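Pyruvate kinase (Pseudomonas aeruginosa, PDB 6QXL) probably catalyses the last step of glycolysis, transferring the phosphoryl group of phosphoenolpyruvate to ADP to give pyruvate and ATP. Local coordinates at residues A366-A371 / S394-S399. Residues are numbered along the deposited sequence; the frame is centred on the assembly and turned at random.
Sequences ASMYTA and SRIRSS
Met-368, projecting from helix 359-373, lies across Ile-396 and ends against Ser-398, a worked example of how one bent methionine side chain can fit a helix to a loop. Its CB meets the CG2 methyl of Ile-396 at 3.8 Å, and the two side chains run past each other in opposite directions. With CG1 turned beside its own backbone N (chi1 -59°), Ile-396 presents CB and CG2 to the methionine while CD1 leads off from the helix. Bends at chi2 (-48°) and chi3 (-71°) fold the methionine chain round, bringing CE to 3.3 Å from CB of Ser-398, a tight spacing that may be modelled slightly short. The serine hydroxyl is hydrogen-bonded to OD1 of Asn-372, one turn beyond Met-368 on the helix, and also to the backbone N of Val-400; ND2 of Asn-372 binds Arg-397 O. Met-368 also touches Ile-380 of strand 377-383, so the contact joins helix, central sheet and the loop leading into strand 402-406 of the alpha/beta domain, which also holds the glucose-6-phosphate. Dispersion and shape therefore carry the methionine's share of this buried junction, while polar, directional links between helix and loop come from Asn-372, through Ser-398 OG and Arg-397 O.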
loop_
_atom_site.group_PDB
_atom_site.type_symbol
_atom_site.label_atom_id
_atom_site.label_comp_id
_atom_site.label_asym_id
_atom_site.label_seq_id
_atom_site.Cartn_x
_atom_site.Cartn_y
_atom_site.Cartn_z
ATOM N N ALA A 366 -0.713 -21.832 2.608
ATOM C CA ALA A 366 0.331 -21.725 3.611
ATOM C C ALA A 366 1.685 -22.157 3.072
ATOM O O ALA A 366 2.719 -21.616 3.471
ATOM C CB ALA A 366 -0.040 -22.540 4.833
ATOM N N SER A 367 1.681 -23.122 2.156
ATOM C CA SER A 367 2.919 -23.594 1.549
ATOM C C SER A 367 3.498 -22.563 0.606
ATOM O O SER A 367 4.715 -22.343 0.592
ATOM C CB SER A 367 2.689 -24.903 0.791
ATOM O OG SER A 367 2.100 -25.882 1.617
ATOM N N MET A 368 2.640 -21.934 -0.195
ATOM C CA MET A 368 3.140 -20.885 -1.097
ATOM C C MET A 368 3.698 -19.710 -0.314
ATOM O O MET A 368 4.783 -19.207 -0.641
ATOM C CB MET A 368 2.067 -20.440 -2.064
ATOM C CG MET A 368 1.600 -21.559 -2.983
ATOM S SD MET A 368 2.934 -22.492 -3.759
ATOM C CE MET A 368 3.563 -21.302 -4.931
ATOM N N TYR A 369 2.997 -19.310 0.755
ATOM C CA TYR A 369 3.539 -18.310 1.673
ATOM C C TYR A 369 4.902 -18.724 2.207
ATOM O O TYR A 369 5.857 -17.956 2.151
ATOM C CB TYR A 369 2.585 -18.077 2.822
ATOM C CG TYR A 369 3.124 -17.224 3.944
ATOM C CD1 TYR A 369 3.109 -15.831 3.851
ATOM C CD2 TYR A 369 3.619 -17.808 5.109
ATOM C CE1 TYR A 369 3.572 -15.054 4.893
ATOM C CE2 TYR A 369 4.046 -17.017 6.166
ATOM C CZ TYR A 369 4.014 -15.649 6.055
ATOM O OH TYR A 369 4.444 -14.883 7.107
ATOM N N THR A 370 5.004 -19.943 2.706
ATOM C CA THR A 370 6.258 -20.386 3.286
ATOM C C THR A 370 7.376 -20.408 2.249
ATOM O O THR A 370 8.474 -19.913 2.498
ATOM C CB THR A 370 6.095 -21.767 3.929
ATOM O OG1 THR A 370 5.079 -21.687 4.923
ATOM C CG2 THR A 370 7.378 -22.217 4.567
ATOM N N ALA A 371 7.092 -20.974 1.081
ATOM C CA ALA A 371 8.106 -21.103 0.027
ATOM C C ALA A 371 8.576 -19.753 -0.490
ATOM O O ALA A 371 9.768 -19.556 -0.729
ATOM C CB ALA A 371 7.593 -21.951 -1.115
ATOM N N SER A 394 -0.832 -23.320 -7.336
ATOM C CA SER A 394 -0.381 -22.648 -8.543
ATOM C C SER A 394 -1.190 -21.393 -8.892
ATOM O O SER A 394 -0.822 -20.678 -9.812
ATOM C CB SER A 394 -0.370 -23.637 -9.704
ATOM O OG SER A 394 -1.655 -24.156 -9.940
ATOM N N ARG A 395 -2.265 -21.119 -8.148
ATOM C CA ARG A 395 -2.933 -19.821 -8.238
ATOM C C ARG A 395 -2.124 -18.675 -7.635
ATOM O O ARG A 395 -2.445 -17.536 -7.856
ATOM C CB ARG A 395 -4.289 -19.827 -7.545
ATOM C CG ARG A 395 -5.291 -20.888 -7.955
ATOM C CD ARG A 395 -5.504 -20.993 -9.434
ATOM N NE ARG A 395 -4.410 -21.732 -10.062
ATOM C CZ ARG A 395 -4.151 -21.727 -11.357
ATOM N NH1 ARG A 395 -4.901 -21.012 -12.197
ATOM N NH2 ARG A 395 -3.111 -22.414 -11.801
ATOM N N ILE A 396 -1.082 -18.972 -6.878
ATOM C CA ILE A 396 -0.315 -17.952 -6.181
ATOM C C ILE A 396 0.959 -17.679 -6.946
ATOM O O ILE A 396 1.674 -18.598 -7.325
ATOM C CB ILE A 396 0.024 -18.436 -4.752
ATOM C CG1 ILE A 396 -1.247 -18.746 -3.972
ATOM C CG2 ILE A 396 0.838 -17.419 -4.006
ATOM C CD1 ILE A 396 -2.198 -17.588 -3.891
ATOM N N ARG A 397 1.262 -16.406 -7.147
ATOM C CA ARG A 397 2.470 -16.056 -7.871
ATOM C C ARG A 397 3.664 -16.576 -7.120
ATOM O O ARG A 397 3.770 -16.365 -5.917
ATOM C CB ARG A 397 2.611 -14.555 -8.045
ATOM C CG ARG A 397 1.657 -13.931 -9.054
ATOM C CD ARG A 397 1.707 -12.407 -8.954
ATOM N NE ARG A 397 1.832 -11.791 -10.289
ATOM C CZ ARG A 397 0.815 -11.443 -11.043
ATOM N NH1 ARG A 397 -0.445 -11.596 -10.633
ATOM N NH2 ARG A 397 1.048 -10.952 -12.235
ATOM N N SER A 398 4.555 -17.257 -7.826
ATOM C CA SER A 398 5.784 -17.759 -7.251
ATOM C C SER A 398 6.720 -18.195 -8.355
ATOM O O SER A 398 6.314 -18.348 -9.497
ATOM C CB SER A 398 5.475 -18.966 -6.346
ATOM O OG SER A 398 6.669 -19.567 -5.855
ATOM N N SER A 399 7.980 -18.408 -8.022
ATOM C CA SER A 399 8.880 -19.109 -8.938
ATOM C C SER A 399 9.361 -20.476 -8.409
ATOM O O SER A 399 10.219 -21.099 -9.022
ATOM C CB SER A 399 10.066 -18.207 -9.253
ATOM O OG SER A 399 10.758 -17.905 -8.082
#